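Local coordinates for protein CCMAN5 (PDB 2XSG) that probably hydrolyses alpha-mannosidic linkages as a family 92 glycosyl hydrolase, enabling mannose-6-phosphate modification of yeast-produced lysosomal enzymes, at residues A[409-421]-A[679-691]. Sequence-based numbering, arbitrary orientation.
Sequences SSVVVADAIAKGF and PVTAGSSQFQVGS
Gly-683 lies over the Val-411 to Asp-415 turn of helix 409-418, its CA 3.5 Å from Asp-415 CA; Ser-684 then faces Ala-418, and Ser-685 faces Lys-419 at the helix end. Gly-683 is the third residue of a type II beta turn, Thr-681 to Ser-684, with phi at 85°, where a CB would jam against Ala-682 O; its position 3.4 Å from Val-411 O is a secondary sign of tight fit. The turn's N-H is captured by the helix, Gly-683 N to Asp-415 OD1 at 2.9 Å and nearly straight (169°), on the carboxylate's anti lone pair. Asp-415 reaches it with CG anti to its backbone N (chi1 -167°). Tyr-371 OH hydrogen-bonds OD2 and Ser-361 OG hydrogen-bonds OD1, which would hold the carboxylate's rotation. Lys-419 NZ forms a salt bridge with Asp-415 OD2 (2.8 Å). Bent at chi4, the lysine also donates from Lys-419 NZ to Ser-684 O (2.9 Å), while water 1 links NZ to Thr-681 O and Gln-686 O. Lys-419 CE approaches Phe-687 CZ obliquely at 3.4 Å, the side chains crossing at about a right angle. A leucine in place of Lys-419 would probably leave the buried Asp-415 carboxylate without its countercharge and Ser-684 O without this donor. Val-411 CG1 packs on Ala-682 CB at 3.8 Å. The glycine turn and the loop leading into strand 686-689, with an ST turn at Ser-684, thus pack on helix 409-418, consistent with the family's (alpha/alpha)6 barrel.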
ATOM      1  N   SER A 409     -12.916  -4.357  -5.033  1.00  3.07           N
ATOM      2  CA  SER A 409     -12.541  -4.121  -6.447  1.00  3.56           C
ATOM      3  C   SER A 409     -13.661  -3.436  -7.242  1.00  3.26           C
ATOM      4  O   SER A 409     -13.381  -2.607  -8.099  1.00  3.79           O
ATOM      5  CB  SER A 409     -12.154  -5.428  -7.159  1.00  3.33           C
ATOM      6  OG  SER A 409     -10.916  -5.939  -6.693  1.00  3.43           O
ATOM      7  N   SER A 410     -14.921  -3.798  -6.972  1.00  3.66           N
ATOM      8  CA  SER A 410     -16.065  -3.191  -7.701  1.00  4.17           C
ATOM      9  C   SER A 410     -16.119  -1.676  -7.497  1.00  3.89           C
ATOM     10  O   SER A 410     -16.561  -0.929  -8.381  1.00  3.79           O
ATOM     11  CB  SER A 410     -17.407  -3.828  -7.294  1.00  4.04           C
ATOM     12  OG  SER A 410     -17.801  -3.432  -5.975  1.00  5.25           O
ATOM     13  N   VAL A 411     -15.659  -1.236  -6.328  1.00  3.49           N
ATOM     14  CA  VAL A 411     -15.666   0.181  -5.967  1.00  3.23           C
ATOM     15  C   VAL A 411     -14.575   0.893  -6.748  1.00  2.99           C
ATOM     16  O   VAL A 411     -14.794   1.985  -7.257  1.00  2.77           O
ATOM     17  CB  VAL A 411     -15.462   0.359  -4.442  1.00  3.63           C
ATOM     18  CG1 VAL A 411     -15.339   1.847  -4.055  1.00  3.51           C
ATOM     19  CG2 VAL A 411     -16.643  -0.317  -3.674  1.00  2.87           C
ATOM     20  N   VAL A 412     -13.409   0.253  -6.854  1.00  2.33           N
ATOM     21  CA  VAL A 412     -12.271   0.816  -7.571  1.00  2.11           C
ATOM     22  C   VAL A 412     -12.575   0.970  -9.075  1.00  2.36           C
ATOM     23  O   VAL A 412     -12.241   2.000  -9.688  1.00  2.40           O
ATOM     24  CB  VAL A 412     -10.991  -0.052  -7.373  1.00  2.05           C
ATOM     25  CG1 VAL A 412      -9.813   0.546  -8.130  1.00  2.00           C
ATOM     26  CG2 VAL A 412     -10.660  -0.207  -5.862  1.00  2.03           C
ATOM     27  N   VAL A 413     -13.196  -0.050  -9.668  1.00  2.45           N
ATOM     28  CA  VAL A 413     -13.579   0.013 -11.089  1.00  2.29           C
ATOM     29  C   VAL A 413     -14.586   1.151 -11.272  1.00  2.00           C
ATOM     30  O   VAL A 413     -14.479   1.960 -12.201  1.00  2.56           O
ATOM     31  CB  VAL A 413     -14.175  -1.337 -11.622  1.00  2.00           C
ATOM     32  CG1 VAL A 413     -14.623  -1.177 -13.083  1.00  2.00           C
ATOM     33  CG2 VAL A 413     -13.144  -2.460 -11.538  1.00  2.60           C
ATOM     34  N   ALA A 414     -15.557   1.203 -10.376  1.00  2.00           N
ATOM     35  CA  ALA A 414     -16.588   2.248 -10.390  1.00  2.19           C
ATOM     36  C   ALA A 414     -15.987   3.641 -10.237  1.00  2.31           C
ATOM     37  O   ALA A 414     -16.536   4.608 -10.749  1.00  2.48           O
ATOM     38  CB  ALA A 414     -17.600   1.987  -9.290  1.00  2.00           C
ATOM     39  N   ASP A 415     -14.866   3.727  -9.516  1.00  2.79           N
ATOM     40  CA  ASP A 415     -14.140   4.979  -9.305  1.00  3.52           C
ATOM     41  C   ASP A 415     -13.680   5.571 -10.635  1.00  3.39           C
ATOM     42  O   ASP A 415     -13.859   6.765 -10.877  1.00  3.28           O
ATOM     43  CB  ASP A 415     -12.934   4.756  -8.372  1.00  3.82           C
ATOM     44  CG  ASP A 415     -12.335   6.056  -7.862  1.00  5.32           C
ATOM     45  OD1 ASP A 415     -12.815   6.568  -6.829  1.00  7.27           O
ATOM     46  OD2 ASP A 415     -11.381   6.563  -8.489  1.00  5.74           O
ATOM     47  N   ALA A 416     -13.095   4.734 -11.490  1.00  3.43           N
ATOM     48  CA  ALA A 416     -12.678   5.162 -12.841  1.00  3.54           C
ATOM     49  C   ALA A 416     -13.875   5.502 -13.724  1.00  3.67           C
ATOM     50  O   ALA A 416     -13.870   6.511 -14.436  1.00  4.09           O
ATOM     51  CB  ALA A 416     -11.811   4.105 -13.490  1.00  2.90           C
ATOM     52  N   ILE A 417     -14.921   4.686 -13.671  1.00  4.38           N
ATOM     53  CA  ILE A 417     -16.114   4.995 -14.450  1.00  4.96           C
ATOM     54  C   ILE A 417     -16.738   6.323 -14.007  1.00  5.71           C
ATOM     55  O   ILE A 417     -17.022   7.172 -14.834  1.00  5.71           O
ATOM     56  CB  ILE A 417     -17.159   3.846 -14.430  1.00  5.24           C
ATOM     57  CG1 ILE A 417     -16.559   2.559 -15.025  1.00  4.36           C
ATOM     58  CG2 ILE A 417     -18.425   4.280 -15.187  1.00  5.70           C
ATOM     59  CD1 ILE A 417     -17.381   1.270 -14.765  1.00  8.72           C
ATOM     60  N   ALA A 418     -16.932   6.521 -12.703  1.00  6.60           N
ATOM     61  CA  ALA A 418     -17.535   7.776 -12.229  1.00  7.10           C
ATOM     62  C   ALA A 418     -16.673   8.969 -12.641  1.00  7.16           C
ATOM     63  O   ALA A 418     -17.199  10.054 -12.922  1.00  7.50           O
ATOM     64  CB  ALA A 418     -17.747   7.748 -10.723  1.00  6.95           C
ATOM     65  N   LYS A 419     -15.358   8.754 -12.692  1.00  7.02           N
ATOM     66  CA  LYS A 419     -14.394   9.789 -13.094  1.00  7.37           C
ATOM     67  C   LYS A 419     -14.276   9.985 -14.615  1.00  7.64           C
ATOM     68  O   LYS A 419     -13.433  10.758 -15.068  1.00  8.13           O
ATOM     69  CB  LYS A 419     -13.003   9.528 -12.481  1.00  6.92           C
ATOM     70  CG  LYS A 419     -12.849  10.001 -11.038  1.00  6.91           C
ATOM     71  CD  LYS A 419     -11.525   9.558 -10.420  1.00  5.48           C
ATOM     72  CE  LYS A 419     -11.430   9.962  -8.959  1.00  4.90           C
ATOM     73  NZ  LYS A 419     -12.313   9.167  -8.049  1.00  4.90           N
ATOM     74  N   GLY A 420     -15.115   9.297 -15.391  1.00  8.10           N
ATOM     75  CA  GLY A 420     -15.200   9.533 -16.849  1.00  8.91           C
ATOM     76  C   GLY A 420     -14.198   8.774 -17.710  1.00  9.31           C
ATOM     77  O   GLY A 420     -14.031   9.079 -18.890  1.00  9.14           O
ATOM     78  N   PHE A 421     -13.509   7.801 -17.121  1.00  9.38           N
ATOM     79  CA  PHE A 421     -12.625   6.914 -17.876  1.00  9.86           C
ATOM     80  C   PHE A 421     -13.463   5.906 -18.641  1.00 10.62           C
ATOM     81  O   PHE A 421     -14.420   5.327 -18.110  1.00 10.53           O
ATOM     82  CB  PHE A 421     -11.660   6.169 -16.937  1.00  9.26           C
ATOM     83  CG  PHE A 421     -10.561   7.026 -16.378  1.00  8.04           C
ATOM     84  CD1 PHE A 421     -10.769   7.795 -15.232  1.00  7.81           C
ATOM     85  CD2 PHE A 421      -9.309   7.069 -16.995  1.00  7.41           C
ATOM     86  CE1 PHE A 421      -9.751   8.604 -14.728  1.00  6.49           C
ATOM     87  CE2 PHE A 421      -8.279   7.867 -16.481  1.00  6.13           C
ATOM     88  CZ  PHE A 421      -8.504   8.630 -15.350  1.00  6.38           C
ATOM     89  N   PRO A 679     -10.774  11.507  -0.861  1.00  5.23           N
ATOM     90  CA  PRO A 679     -11.921  10.823  -1.442  1.00  4.89           C
ATOM     91  C   PRO A 679     -12.801  10.161  -0.374  1.00  4.91           C
ATOM     92  O   PRO A 679     -12.635   8.975  -0.063  1.00  5.52           O
ATOM     93  CB  PRO A 679     -11.262   9.771  -2.346  1.00  5.28           C
ATOM     94  CG  PRO A 679     -10.008   9.405  -1.584  1.00  5.68           C
ATOM     95  CD  PRO A 679      -9.564  10.658  -0.865  1.00  5.11           C
ATOM     96  N   VAL A 680     -13.742  10.905   0.183  1.00  3.98           N
ATOM     97  CA  VAL A 680     -14.731  10.268   1.064  1.00  3.54           C
ATOM     98  C   VAL A 680     -15.472   9.159   0.295  1.00  3.11           C
ATOM     99  O   VAL A 680     -15.484   8.007   0.706  1.00  3.56           O
ATOM    100  CB  VAL A 680     -15.705  11.304   1.713  1.00  3.56           C
ATOM    101  CG1 VAL A 680     -16.889  10.610   2.397  1.00  2.00           C
ATOM    102  CG2 VAL A 680     -14.937  12.171   2.717  1.00  2.00           C
ATOM    103  N   THR A 681     -16.014   9.503  -0.858  1.00  3.12           N
ATOM    104  CA  THR A 681     -16.691   8.521  -1.691  1.00  3.01           C
ATOM    105  C   THR A 681     -15.771   8.044  -2.804  1.00  3.25           C
ATOM    106  O   THR A 681     -15.689   8.679  -3.855  1.00  4.00           O
ATOM    107  CB  THR A 681     -17.998   9.104  -2.271  1.00  2.56           C
ATOM    108  OG1 THR A 681     -18.740   9.710  -1.210  1.00  2.00           O
ATOM    109  CG2 THR A 681     -18.840   8.015  -2.902  1.00  2.28           C
ATOM    110  N   ALA A 682     -15.052   6.947  -2.547  1.00  3.07           N
ATOM    111  CA  ALA A 682     -14.406   6.194  -3.601  1.00  2.78           C
ATOM    112  C   ALA A 682     -15.545   5.636  -4.441  1.00  3.03           C
ATOM    113  O   ALA A 682     -16.613   5.309  -3.910  1.00  2.73           O
ATOM    114  CB  ALA A 682     -13.576   5.071  -3.018  1.00  2.47           C
ATOM    115  N   GLY A 683     -15.337   5.552  -5.745  1.00  3.13           N
ATOM    116  CA  GLY A 683     -16.403   5.134  -6.639  1.00  4.10           C
ATOM    117  C   GLY A 683     -17.291   6.293  -7.051  1.00  4.43           C
ATOM    118  O   GLY A 683     -18.378   6.088  -7.590  1.00  5.46           O
ATOM    119  N   SER A 684     -16.842   7.510  -6.782  1.00  4.33           N
ATOM    120  CA  SER A 684     -17.499   8.717  -7.300  1.00  5.30           C
ATOM    121  C   SER A 684     -16.408   9.575  -7.942  1.00  5.47           C
ATOM    122  O   SER A 684     -15.245   9.167  -7.981  1.00  6.34           O
ATOM    123  CB  SER A 684     -18.200   9.492  -6.181  1.00  4.18           C
ATOM    124  OG  SER A 684     -17.280  10.266  -5.446  1.00  5.94           O
ATOM    125  N   SER A 685     -16.772  10.751  -8.435  1.00  5.80           N
ATOM    126  CA  SER A 685     -15.785  11.639  -9.033  1.00  6.30           C
ATOM    127  C   SER A 685     -15.419  12.783  -8.091  1.00  6.25           C
ATOM    128  O   SER A 685     -14.736  13.725  -8.491  1.00  6.52           O
ATOM    129  CB  SER A 685     -16.295  12.172 -10.369  1.00  6.56           C
ATOM    130  OG  SER A 685     -17.518  12.861 -10.200  1.00  7.73           O
ATOM    131  N   GLN A 686     -15.854  12.690  -6.836  1.00  5.87           N
ATOM    132  CA  GLN A 686     -15.680  13.817  -5.886  1.00  5.66           C
ATOM    133  C   GLN A 686     -14.546  13.685  -4.858  1.00  5.70           C
ATOM    134  O   GLN A 686     -14.168  12.566  -4.459  1.00  5.01           O
ATOM    135  CB  GLN A 686     -17.001  14.118  -5.182  1.00  5.43           C
ATOM    136  CG  GLN A 686     -18.022  14.768  -6.124  1.00  5.20           C
ATOM    137  CD  GLN A 686     -19.262  15.250  -5.400  1.00  5.96           C
ATOM    138  OE1 GLN A 686     -20.213  15.708  -6.040  1.00  9.00           O
ATOM    139  NE2 GLN A 686     -19.262  15.169  -4.075  1.00  2.00           N
ATOM    140  N   PHE A 687     -14.020  14.841  -4.439  1.00  5.27           N
ATOM    141  CA  PHE A 687     -13.019  14.919  -3.378  1.00  5.37           C
ATOM    142  C   PHE A 687     -13.451  15.968  -2.390  1.00  5.44           C
ATOM    143  O   PHE A 687     -13.978  17.000  -2.797  1.00  5.40           O
ATOM    144  CB  PHE A 687     -11.637  15.231  -3.943  1.00  5.24           C
ATOM    145  CG  PHE A 687     -11.141  14.175  -4.868  1.00  5.92           C
ATOM    146  CD1 PHE A 687     -10.490  13.060  -4.368  1.00  6.89           C
ATOM    147  CD2 PHE A 687     -11.373  14.263  -6.236  1.00  7.80           C
ATOM    148  CE1 PHE A 687     -10.062  12.057  -5.207  1.00  3.97           C
ATOM    149  CE2 PHE A 687     -10.940  13.249  -7.104  1.00  6.56           C
ATOM    150  CZ  PHE A 687     -10.275  12.154  -6.581  1.00  5.43           C
ATOM    151  N   GLN A 688     -13.262  15.679  -1.102  1.00  4.55           N
ATOM    152  CA  GLN A 688     -13.570  16.628  -0.041  1.00  4.94           C
ATOM    153  C   GLN A 688     -12.368  17.511   0.302  1.00  5.49           C
ATOM    154  O   GLN A 688     -11.224  17.025   0.393  1.00  4.83           O
ATOM    155  CB  GLN A 688     -14.068  15.900   1.217  1.00  4.46           C
ATOM    156  CG  GLN A 688     -15.465  15.237   1.053  1.00  5.50           C
ATOM    157  CD  GLN A 688     -16.591  16.261   0.998  1.00  6.68           C
ATOM    158  OE1 GLN A 688     -16.560  17.278   1.712  1.00  5.26           O
ATOM    159  NE2 GLN A 688     -17.592  16.004   0.148  1.00  4.16           N
ATOM    160  N   VAL A 689     -12.654  18.797   0.530  1.00  5.48           N
ATOM    161  CA  VAL A 689     -11.647  19.788   0.878  1.00  5.79           C
ATOM    162  C   VAL A 689     -11.241  19.624   2.337  1.00  6.54           C
ATOM    163  O   VAL A 689     -12.102  19.478   3.219  1.00  6.78           O
ATOM    164  CB  VAL A 689     -12.156  21.224   0.618  1.00  6.18           C
ATOM    165  CG1 VAL A 689     -11.235  22.259   1.261  1.00  5.15           C
ATOM    166  CG2 VAL A 689     -12.266  21.475  -0.888  1.00  5.54           C
ATOM    167  N   GLY A 690      -9.929  19.623   2.583  1.00  6.45           N
ATOM    168  CA  GLY A 690      -9.391  19.551   3.946  1.00  6.69           C
ATOM    169  C   GLY A 690      -8.625  20.804   4.333  1.00  6.67           C
ATOM    170  O   GLY A 690      -9.145  21.917   4.210  1.00  6.55           O
ATOM    171  N   SER A 691      -7.389  20.612   4.789  1.00  6.80           N
ATOM    172  CA  SER A 691      -6.509  21.711   5.170  1.00  7.27           C
ATOM    173  C   SER A 691      -5.170  21.585   4.444  1.00  7.25           C
ATOM    174  O   SER A 691      -4.231  20.982   4.979  1.00  7.33           O
ATOM    175  CB  SER A 691      -6.316  21.718   6.693  1.00  7.44           C
ATOM    176  OG  SER A 691      -5.448  22.764   7.113  1.00  8.73           O
TER
HETATM  177  O   HOH W   1     -13.130  10.059  -5.276  1.00  8.62           O